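Local coordinates for protein dUTPase (Streptococcus mutans, PDB 3H6X) that probably hydrolyses dUTP to dUMP and diphosphate, as a trimeric jelly-roll enzyme of the dUTPase family, at residues A28-K33 and G122-F127; T50-Y55 and G97-Q102; V61-D66 and N80-I85; K74-I79 and M103-D108. One frame throughout, in Å; residues are numbered along the deposited sequence.

From the N terminus, residues 28-33 come first and wait longest for their partner: contact 1 joins them to 122-127 and encloses the other three contacts along the chain. Contact 2 brings 50-55 to 97-102, and within that loop contact 3 closes a shorter one, from 61-66 to 80-85. Contact 4, between 74-79 and 103-108, starts inside both of these loops and ends beyond them, so it crosses contacts 2 and 3. Contacts 1 and 3 share one four-stranded sheet through neighbouring strands 118-126 and 60-66. Contacts 2 and 4 both use strand 100-105. Ile99 of contact 2 packs on Leu62 and Leu64 of contact 3, and Asp66 OD2 reaches Leu78 N of contact 4.

Contact 1: A28-K33 and G122-F127; sequences AGYDLK and GVFMPF
Ala28 meets Val123 where the chain enters strand 30-33, which within the chain is an outer strand of a four-stranded antiparallel sheet in the jelly-roll barrel, next to strand 118-126. Its CB stands 4.3 Å from Val123 CG2. Its carbonyl turns to a water instead of a backbone N-H: the water donates to Ala28 O at 2.8 Å and accepts from Phe124 N at 2.9 Å, carrying the link between the two segments beyond their direct bonds. At Gly29 the backbones close in, and its CA makes a C-H...O contact of 3.3 Å with Gly122 O.

Tyr30 and Gly122 form the one hydrogen-bonded pair. Tyr30 N donates to Gly122 O at 2.8 Å, and Gly122 N returns a bond of 2.8 Å to Tyr30 O. A chi1 of -72° sets Tyr30 CG beside the backbone N, which brings the CD1 edge of the ring to 3.6 Å from Gly122 O. Phe124 CE2 also comes near Tyr30 CD1. At its far end Tyr30 OH is hydrogen-bonded to Ile130 N of the second subunit, and Ala28 N to Asp86 of that subunit, which ties this edge of the barrel into the trimer. Farther along, Leu32 reaches back with one methyl, and CD1 rests 3.8 Å from Gly122 N.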
# COMPACT_ATOMS: atom_id res chain seq x y z
N ALA B 28 14.72 2.76 -1.39
CA ALA B 28 14.16 1.90 -0.36
C ALA B 28 13.93 0.50 -0.92
O ALA B 28 14.01 -0.49 -0.19
CB ALA B 28 12.85 2.45 0.12
N GLY B 29 13.59 0.45 -2.21
CA GLY B 29 13.08 -0.76 -2.83
C GLY B 29 14.07 -1.54 -3.68
O GLY B 29 14.96 -0.95 -4.31
N TYR B 30 13.91 -2.86 -3.67
CA TYR B 30 14.64 -3.80 -4.52
C TYR B 30 13.74 -4.17 -5.66
O TYR B 30 12.60 -4.57 -5.45
CB TYR B 30 15.00 -5.06 -3.71
CG TYR B 30 16.08 -4.77 -2.70
CD1 TYR B 30 15.76 -4.28 -1.44
CD2 TYR B 30 17.42 -4.96 -3.02
CE1 TYR B 30 16.75 -3.97 -0.53
CE2 TYR B 30 18.42 -4.65 -2.11
CZ TYR B 30 18.07 -4.15 -0.87
OH TYR B 30 19.05 -3.85 0.04
N ASP B 31 14.24 -4.05 -6.89
CA ASP B 31 13.35 -4.25 -8.04
C ASP B 31 13.29 -5.72 -8.44
O ASP B 31 14.26 -6.28 -8.92
CB ASP B 31 13.82 -3.39 -9.22
CG ASP B 31 13.71 -1.89 -8.93
OD1 ASP B 31 12.65 -1.46 -8.42
OD2 ASP B 31 14.66 -1.15 -9.23
N LEU B 32 12.12 -6.33 -8.22
CA LEU B 32 11.88 -7.71 -8.63
C LEU B 32 11.50 -7.75 -10.10
O LEU B 32 10.89 -6.82 -10.63
CB LEU B 32 10.79 -8.36 -7.76
CG LEU B 32 11.22 -8.82 -6.36
CD1 LEU B 32 11.35 -7.64 -5.40
CD2 LEU B 32 10.20 -9.81 -5.81
N LYS B 33 11.87 -8.84 -10.77
CA LYS B 33 11.72 -8.93 -12.22
C LYS B 33 10.82 -10.10 -12.60
O LYS B 33 10.59 -11.00 -11.80
CB LYS B 33 13.09 -9.09 -12.87
CG LYS B 33 13.96 -7.84 -12.79
CD LYS B 33 15.39 -8.12 -13.25
CE LYS B 33 16.20 -6.82 -13.31
NZ LYS B 33 17.63 -7.08 -13.69
N GLY B 122 10.41 -4.32 -3.80
CA GLY B 122 10.27 -4.90 -2.47
C GLY B 122 11.03 -4.10 -1.43
O GLY B 122 12.19 -3.74 -1.64
N VAL B 123 10.38 -3.83 -0.30
CA VAL B 123 11.00 -3.09 0.80
C VAL B 123 10.91 -3.92 2.08
O VAL B 123 9.84 -4.40 2.44
CB VAL B 123 10.29 -1.73 1.04
CG1 VAL B 123 11.01 -0.95 2.14
CG2 VAL B 123 10.23 -0.91 -0.26
N PHE B 124 12.04 -4.11 2.76
CA PHE B 124 12.08 -4.84 4.03
C PHE B 124 11.90 -3.87 5.19
O PHE B 124 12.55 -2.82 5.21
CB PHE B 124 13.45 -5.50 4.20
CG PHE B 124 13.71 -6.65 3.25
CD1 PHE B 124 13.40 -7.96 3.61
CD2 PHE B 124 14.28 -6.42 2.01
CE1 PHE B 124 13.66 -9.00 2.76
CE2 PHE B 124 14.56 -7.47 1.15
CZ PHE B 124 14.24 -8.76 1.52
N MSE B 125 11.04 -4.22 6.15
CA MSE B 125 10.72 -3.30 7.25
C MSE B 125 10.45 -4.09 8.53
O MSE B 125 10.13 -5.27 8.46
CB MSE B 125 9.49 -2.45 6.91
CG MSE B 125 9.67 -1.60 5.66
SE MSE B 125 8.09 -0.51 5.39
CE MSE B 125 8.50 0.97 6.48
N PRO B 126 10.57 -3.43 9.69
CA PRO B 126 10.21 -4.06 10.97
C PRO B 126 8.70 -3.99 11.20
O PRO B 126 8.02 -3.07 10.73
CB PRO B 126 10.90 -3.17 12.01
CG PRO B 126 10.88 -1.81 11.36
CD PRO B 126 11.11 -2.07 9.88
N PHE B 127 8.17 -4.97 11.92
CA PHE B 127 6.79 -4.90 12.40
C PHE B 127 6.73 -5.24 13.89
O PHE B 127 7.69 -5.77 14.45
CB PHE B 127 5.85 -5.80 11.60
CG PHE B 127 6.03 -7.28 11.86
CD1 PHE B 127 6.87 -8.03 11.05
CD2 PHE B 127 5.35 -7.91 12.89
CE1 PHE B 127 7.04 -9.37 11.26
CE2 PHE B 127 5.51 -9.29 13.11
CZ PHE B 127 6.37 -10.02 12.28
O HOH W 1 14.28 -2.64 1.63

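Contact 2: T50-Y55 and G97-Q102; sequences TGVKAY and GHIFAQ
A chi1 of -172° sends the His98 side chain out opposite its own backbone N, and the imidazole swings round to Gly51 although its CB starts out away from 50-55. Ile99 takes the other course: with chi1 at -67°, CG1 lies beside the backbone N, which carries CD1 toward Val52 O and Ala54 CB.

His98 NE2 accepts from Gly51 N at 2.9 Å, the donor lying 19° out of the ring plane. Thr50 N adds a weak, longer bond of 3.4 Å to the same NE2. Phe100 CD1 covers one face of the imidazole near its rim. Next in the chain, Ile99 N donates to Val52 O at 2.9 Å. Beyond this bond Ile99 CD1 comes within 4.0 Å of Ala54 CB, while Leu62 and Leu64 of strand 60-66 complete the apolar surroundings of Ile99. A water joins the far end, accepting from Ala54 N at 2.8 Å and probably donating to Gly97 O. Lys53 turns its amine away to Asn91 and Glu96.

The contact thus fastens strand 52-55, which pairs with strand 6-9, to the approach to strand 100-105 in another sheet of the barrel. Because NE2 serves as an acceptor for backbone N-H groups, His98 is probably neutral, with its proton on ND1.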
# COMPACT_ATOMS: atom_id res chain seq x y z
N THR B 50 8.35 -14.30 -10.24
CA THR B 50 9.42 -13.39 -10.00
C THR B 50 10.74 -14.20 -9.91
O THR B 50 11.85 -13.66 -10.02
CB THR B 50 8.96 -12.76 -8.70
OG1 THR B 50 8.55 -11.39 -8.86
CG2 THR B 50 9.74 -13.12 -7.54
N GLY B 51 10.62 -15.51 -9.75
CA GLY B 51 11.79 -16.39 -9.71
C GLY B 51 12.58 -16.40 -8.40
O GLY B 51 13.54 -17.17 -8.26
N VAL B 52 12.15 -15.59 -7.43
CA VAL B 52 12.89 -15.48 -6.18
C VAL B 52 12.06 -15.73 -4.92
O VAL B 52 10.83 -15.65 -4.94
CB VAL B 52 13.60 -14.11 -6.05
CG1 VAL B 52 14.62 -13.91 -7.18
CG2 VAL B 52 12.59 -12.96 -6.00
N LYS B 53 12.76 -16.08 -3.84
CA LYS B 53 12.16 -16.17 -2.51
C LYS B 53 12.95 -15.23 -1.60
O LYS B 53 14.04 -14.79 -1.97
CB LYS B 53 12.26 -17.61 -1.98
CG LYS B 53 13.67 -18.20 -2.09
CD LYS B 53 13.68 -19.71 -1.74
CE LYS B 53 15.09 -20.29 -1.87
NZ LYS B 53 15.09 -21.80 -1.72
N ALA B 54 12.40 -14.90 -0.44
CA ALA B 54 13.06 -13.92 0.43
C ALA B 54 13.12 -14.42 1.86
O ALA B 54 12.14 -14.89 2.37
CB ALA B 54 12.34 -12.57 0.39
N TYR B 55 14.29 -14.30 2.48
CA TYR B 55 14.45 -14.65 3.89
C TYR B 55 14.65 -13.35 4.67
O TYR B 55 15.05 -12.34 4.08
CB TYR B 55 15.66 -15.60 4.08
CG TYR B 55 16.97 -15.02 3.63
CD1 TYR B 55 17.80 -14.34 4.52
CD2 TYR B 55 17.39 -15.16 2.30
CE1 TYR B 55 19.02 -13.82 4.11
CE2 TYR B 55 18.60 -14.63 1.86
CZ TYR B 55 19.41 -13.96 2.78
OH TYR B 55 20.61 -13.42 2.34
N GLY B 97 8.35 -20.71 -1.36
CA GLY B 97 8.33 -19.29 -1.05
C GLY B 97 8.49 -18.41 -2.27
O GLY B 97 8.80 -17.22 -2.17
N HIS B 98 8.24 -19.00 -3.43
CA HIS B 98 8.30 -18.25 -4.69
C HIS B 98 7.36 -17.06 -4.64
O HIS B 98 6.16 -17.21 -4.43
CB HIS B 98 7.90 -19.18 -5.83
CG HIS B 98 8.09 -18.59 -7.21
ND1 HIS B 98 7.65 -19.22 -8.34
CD2 HIS B 98 8.68 -17.43 -7.60
CE1 HIS B 98 7.95 -18.47 -9.40
NE2 HIS B 98 8.59 -17.40 -8.98
N ILE B 99 7.91 -15.87 -4.84
CA ILE B 99 7.12 -14.65 -4.81
C ILE B 99 6.48 -14.39 -6.17
O ILE B 99 7.16 -14.44 -7.19
CB ILE B 99 8.02 -13.46 -4.43
CG1 ILE B 99 8.50 -13.61 -2.98
CG2 ILE B 99 7.27 -12.12 -4.63
CD1 ILE B 99 9.66 -12.69 -2.64
N PHE B 100 5.16 -14.21 -6.18
CA PHE B 100 4.41 -13.82 -7.37
C PHE B 100 3.83 -12.42 -7.17
O PHE B 100 3.45 -12.06 -6.05
CB PHE B 100 3.25 -14.78 -7.62
CG PHE B 100 3.66 -16.14 -8.09
CD1 PHE B 100 4.09 -17.09 -7.19
CD2 PHE B 100 3.60 -16.48 -9.45
CE1 PHE B 100 4.47 -18.37 -7.62
CE2 PHE B 100 3.95 -17.74 -9.88
CZ PHE B 100 4.40 -18.68 -8.97
N ALA B 101 3.74 -11.67 -8.26
CA ALA B 101 3.05 -10.37 -8.27
C ALA B 101 1.69 -10.53 -8.95
O ALA B 101 1.61 -10.94 -10.11
CB ALA B 101 3.90 -9.35 -9.01
N GLN B 102 0.62 -10.24 -8.23
CA GLN B 102 -0.74 -10.39 -8.77
C GLN B 102 -1.13 -9.14 -9.57
O GLN B 102 -1.52 -8.12 -8.98
CB GLN B 102 -1.71 -10.62 -7.61
CG GLN B 102 -3.06 -11.19 -8.02
CD GLN B 102 -4.00 -11.36 -6.83
OE1 GLN B 102 -3.57 -11.62 -5.70
NE2 GLN B 102 -5.29 -11.18 -7.08
O HOH W 2 9.90 -16.10 0.11

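Contact 3: V61-D66 and N80-I85; sequences VLYLFD and NSVGVI
Strands 60-66 and 82-85 pair antiparallel through Leu62 with Ile85 and Leu64 with Gly83, adding strand 82-85 as an outermost strand of this chain's four-stranded sheet in the jelly roll. Leu62 N donates to Ile85 O at 3.2 Å, and Ile85 N returns a shorter bond of 2.8 Å to Leu62 O. At the second pair Leu64 N to Gly83 O measures 2.8 Å and Gly83 N to Leu64 O 2.9 Å. Beyond them a water takes over, accepting from Asp66 N and donating to Ser81 O.

On one side of the sheet Leu62 and Ile85 lie alongside each other, and Leu64 slants across Ile85 with its CG 3.9 Å from Ile85 CG1. The opposite side carries Tyr63, Phe65, Val82 and Val84. With chi1 at 180°, Val82 spreads its two methyls between the rings: CG1 is 3.8 Å from Tyr63 CD1, and CG2 is 3.9 Å from Phe65 CE1. Val84 CG2 comes to the edge of the Tyr63 ring at CE1, and Val61 CG1 lies over one of its faces.

This second side belongs to the trimer interface. Tyr63 meets Phe65 of the third subunit, Phe65 meets Tyr63 of the second, and Val82 packs on Val82 of the second. With the paired backbone groups bonded to one another, the sheet can present apolar side chains on both sides: Leu62 and Leu64 are buried toward the barrel interior, and the other set faces the neighbouring subunits.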
# COMPACT_ATOMS: atom_id res chain seq x y z
N VAL B 61 9.17 -7.90 7.80
CA VAL B 61 8.27 -8.22 6.71
C VAL B 61 8.83 -7.62 5.42
O VAL B 61 9.55 -6.62 5.45
CB VAL B 61 6.85 -7.67 7.00
CG1 VAL B 61 6.88 -6.16 7.14
CG2 VAL B 61 5.86 -8.12 5.93
N LEU B 62 8.47 -8.22 4.29
CA LEU B 62 8.83 -7.70 2.98
C LEU B 62 7.54 -7.26 2.31
O LEU B 62 6.63 -8.07 2.13
CB LEU B 62 9.48 -8.80 2.13
CG LEU B 62 9.71 -8.43 0.65
CD1 LEU B 62 10.69 -7.29 0.49
CD2 LEU B 62 10.20 -9.65 -0.13
N TYR B 63 7.45 -5.99 1.93
CA TYR B 63 6.27 -5.50 1.22
C TYR B 63 6.61 -5.38 -0.25
O TYR B 63 7.73 -4.96 -0.60
CB TYR B 63 5.91 -4.10 1.70
CG TYR B 63 5.32 -4.06 3.09
CD1 TYR B 63 4.28 -4.90 3.44
CD2 TYR B 63 5.81 -3.18 4.04
CE1 TYR B 63 3.73 -4.87 4.72
CE2 TYR B 63 5.27 -3.15 5.32
CZ TYR B 63 4.24 -4.00 5.64
OH TYR B 63 3.68 -3.97 6.90
N LEU B 64 5.67 -5.74 -1.11
CA LEU B 64 5.84 -5.55 -2.55
C LEU B 64 4.93 -4.42 -2.99
O LEU B 64 3.73 -4.46 -2.74
CB LEU B 64 5.40 -6.81 -3.30
CG LEU B 64 6.09 -8.11 -2.91
CD1 LEU B 64 5.57 -9.24 -3.80
CD2 LEU B 64 7.60 -7.95 -3.02
N PHE B 65 5.52 -3.39 -3.60
CA PHE B 65 4.75 -2.26 -4.11
C PHE B 65 4.81 -2.22 -5.62
O PHE B 65 5.78 -2.66 -6.24
CB PHE B 65 5.28 -0.93 -3.56
CG PHE B 65 5.26 -0.83 -2.07
CD1 PHE B 65 4.07 -0.65 -1.38
CD2 PHE B 65 6.44 -0.93 -1.34
CE1 PHE B 65 4.05 -0.57 0.01
CE2 PHE B 65 6.43 -0.85 0.03
CZ PHE B 65 5.24 -0.65 0.71
N ASP B 66 3.76 -1.66 -6.20
CA ASP B 66 3.73 -1.44 -7.64
C ASP B 66 4.88 -0.52 -8.02
O ASP B 66 5.34 0.30 -7.22
CB ASP B 66 2.42 -0.72 -7.99
CG ASP B 66 1.72 -1.33 -9.17
OD1 ASP B 66 2.37 -2.04 -9.97
OD2 ASP B 66 0.49 -1.15 -9.26
N ASN B 80 -3.87 -6.44 -5.54
CA ASN B 80 -4.03 -6.44 -4.09
C ASN B 80 -3.28 -5.29 -3.38
O ASN B 80 -3.17 -5.28 -2.15
CB ASN B 80 -3.68 -7.82 -3.48
CG ASN B 80 -2.23 -8.25 -3.73
OD1 ASN B 80 -1.59 -8.86 -2.86
ND2 ASN B 80 -1.71 -7.97 -4.90
N SER B 81 -2.78 -4.34 -4.19
CA SER B 81 -2.19 -3.07 -3.76
C SER B 81 -0.79 -3.16 -3.17
O SER B 81 0.10 -2.41 -3.57
CB SER B 81 -3.12 -2.31 -2.81
OG SER B 81 -4.34 -2.01 -3.45
N VAL B 82 -0.65 -4.05 -2.19
CA VAL B 82 0.62 -4.30 -1.54
C VAL B 82 0.73 -5.79 -1.27
O VAL B 82 -0.18 -6.39 -0.69
CB VAL B 82 0.70 -3.61 -0.17
CG1 VAL B 82 2.05 -3.91 0.48
CG2 VAL B 82 0.51 -2.10 -0.33
N GLY B 83 1.82 -6.38 -1.72
CA GLY B 83 2.06 -7.79 -1.43
C GLY B 83 2.72 -7.87 -0.07
O GLY B 83 3.69 -7.14 0.19
N VAL B 84 2.22 -8.73 0.80
CA VAL B 84 2.76 -8.85 2.16
C VAL B 84 3.43 -10.22 2.26
O VAL B 84 2.75 -11.25 2.38
CB VAL B 84 1.67 -8.70 3.23
CG1 VAL B 84 2.28 -8.86 4.63
CG2 VAL B 84 0.99 -7.35 3.12
N ILE B 85 4.75 -10.21 2.20
CA ILE B 85 5.52 -11.44 2.18
C ILE B 85 6.08 -11.71 3.57
O ILE B 85 6.96 -10.99 4.05
CB ILE B 85 6.68 -11.36 1.18
CG1 ILE B 85 6.17 -10.96 -0.22
CG2 ILE B 85 7.43 -12.70 1.15
CD1 ILE B 85 5.06 -11.89 -0.74
O HOH W 3 1.88 -0.49 -4.44

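Contact 4: K74-I79 and M103-D108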
# COMPACT_ATOMS: atom_id res chain seq x y z
N LYS B 74 2.17 0.96 -18.65
CA LYS B 74 1.90 -0.40 -19.11
C LYS B 74 0.43 -0.80 -19.00
O LYS B 74 0.02 -1.82 -19.56
CB LYS B 74 2.73 -1.42 -18.33
CG LYS B 74 4.22 -1.30 -18.48
CD LYS B 74 4.89 -2.45 -17.77
CE LYS B 74 6.20 -2.85 -18.44
NZ LYS B 74 7.27 -1.89 -18.13
N GLY B 75 -0.35 -0.03 -18.26
CA GLY B 75 -1.75 -0.35 -18.07
C GLY B 75 -1.96 -1.48 -17.08
O GLY B 75 -3.02 -2.11 -17.07
N LEU B 76 -0.97 -1.72 -16.22
CA LEU B 76 -1.03 -2.81 -15.24
C LEU B 76 -1.01 -2.26 -13.83
O LEU B 76 -0.34 -1.25 -13.57
CB LEU B 76 0.19 -3.73 -15.38
CG LEU B 76 0.45 -4.40 -16.73
CD1 LEU B 76 1.69 -5.26 -16.63
CD2 LEU B 76 -0.78 -5.23 -17.16
N VAL B 77 -1.73 -2.92 -12.92
CA VAL B 77 -1.67 -2.58 -11.50
C VAL B 77 -1.51 -3.83 -10.64
O VAL B 77 -1.96 -4.91 -11.01
CB VAL B 77 -2.93 -1.82 -11.02
CG1 VAL B 77 -3.04 -0.45 -11.71
CG2 VAL B 77 -4.19 -2.65 -11.23
N LEU B 78 -0.85 -3.66 -9.49
CA LEU B 78 -0.78 -4.71 -8.48
C LEU B 78 -2.16 -4.75 -7.80
O LEU B 78 -2.49 -3.83 -7.03
CB LEU B 78 0.33 -4.37 -7.49
CG LEU B 78 0.62 -5.43 -6.42
CD1 LEU B 78 1.12 -6.71 -7.05
CD2 LEU B 78 1.65 -4.92 -5.45
N ILE B 79 -2.95 -5.78 -8.10
CA ILE B 79 -4.38 -5.72 -7.83
C ILE B 79 -4.73 -5.80 -6.35
O ILE B 79 -5.78 -5.29 -5.94
CB ILE B 79 -5.17 -6.75 -8.67
CG1 ILE B 79 -6.68 -6.40 -8.72
CG2 ILE B 79 -4.91 -8.17 -8.15
CD1 ILE B 79 -7.01 -5.01 -9.28
N MSE B 103 -0.99 -9.21 -10.89
CA MSE B 103 -1.12 -8.02 -11.74
C MSE B 103 -2.43 -8.09 -12.54
O MSE B 103 -2.78 -9.16 -13.06
CB MSE B 103 0.04 -7.93 -12.71
CG MSE B 103 1.41 -8.02 -12.07
SE MSE B 103 1.72 -6.54 -10.85
CE MSE B 103 1.53 -5.06 -12.11
N LYS B 104 -3.12 -6.96 -12.62
CA LYS B 104 -4.33 -6.86 -13.43
C LYS B 104 -4.08 -5.96 -14.63
O LYS B 104 -3.48 -4.89 -14.51
CB LYS B 104 -5.51 -6.30 -12.63
CG LYS B 104 -6.78 -6.19 -13.49
CD LYS B 104 -8.01 -5.87 -12.66
CE LYS B 104 -9.20 -5.59 -13.58
NZ LYS B 104 -10.45 -5.40 -12.78
N ASN B 105 -4.54 -6.39 -15.80
CA ASN B 105 -4.46 -5.59 -17.01
C ASN B 105 -5.74 -4.75 -17.13
O ASN B 105 -6.81 -5.30 -17.39
CB ASN B 105 -4.30 -6.52 -18.21
CG ASN B 105 -4.27 -5.80 -19.54
OD1 ASN B 105 -4.39 -4.57 -19.62
ND2 ASN B 105 -4.08 -6.56 -20.62
N MSE B 106 -5.60 -3.44 -16.93
CA MSE B 106 -6.73 -2.52 -16.98
C MSE B 106 -7.16 -2.15 -18.40
O MSE B 106 -8.21 -1.53 -18.56
CB MSE B 106 -6.38 -1.22 -16.26
CG MSE B 106 -6.03 -1.39 -14.82
SE MSE B 106 -5.67 0.39 -14.03
CE MSE B 106 -4.14 0.93 -15.09
N THR B 107 -6.36 -2.51 -19.39
CA THR B 107 -6.61 -2.11 -20.77
C THR B 107 -7.45 -3.12 -21.55
O THR B 107 -7.80 -4.18 -21.05
CB THR B 107 -5.30 -1.87 -21.55
OG1 THR B 107 -4.74 -3.13 -21.96
CG2 THR B 107 -4.29 -1.12 -20.68
N ASP B 108 -7.72 -2.80 -22.81
CA ASP B 108 -8.52 -3.68 -23.66
C ASP B 108 -7.68 -4.50 -24.64
O ASP B 108 -8.24 -5.13 -25.54
CB ASP B 108 -9.61 -2.90 -24.41
CG ASP B 108 -9.05 -1.87 -25.37
OD1 ASP B 108 -7.82 -1.87 -25.59
OD2 ASP B 108 -9.83 -1.06 -25.91
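The side chains of Leu76 and Leu78 and the backbone of Val77 pack on selenomethionine Met103, whose chain bends at chi2 and chi3 (-63° and -60°), which folds its SE and CE back over strand 76-78. CE lies 3.8 Å from Leu76 CB and 3.6 Å from Val77 C, while SE approaches Leu78 CD1 at 3.9 Å. Asp66 and Val48 also touch Met103 on this fully buried side.

On the other side Val77 is buried too, but Ile79, Lys104 and Met106 around it are partly exposed. Lys104, extended beyond CG, passes obliquely by Ile79, its CD 3.6 Å from Ile79 CD1. Selenomethionine Met106 crosses Val77 at about a right angle, with SE 3.6 Å from Val77 CG1. Met106 packs on Lys104 of the second subunit and Lys104 on Met106 of the third.

Val77 and Lys104 form a hydrogen-bonded pair, with Lys104 N 2.9 Å from Val77 O and Val77 N 3.1 Å from Lys104 O. Farther along, Met106 N donates to Gly75 O at 2.9 Å. Asn105 OD1 then accepts from both Thr107 N and Thr107 OG1. The central strand 100-105 of a three-stranded antiparallel sheet of the jelly roll, with 76-78 along one side, thus ends in an Asx turn.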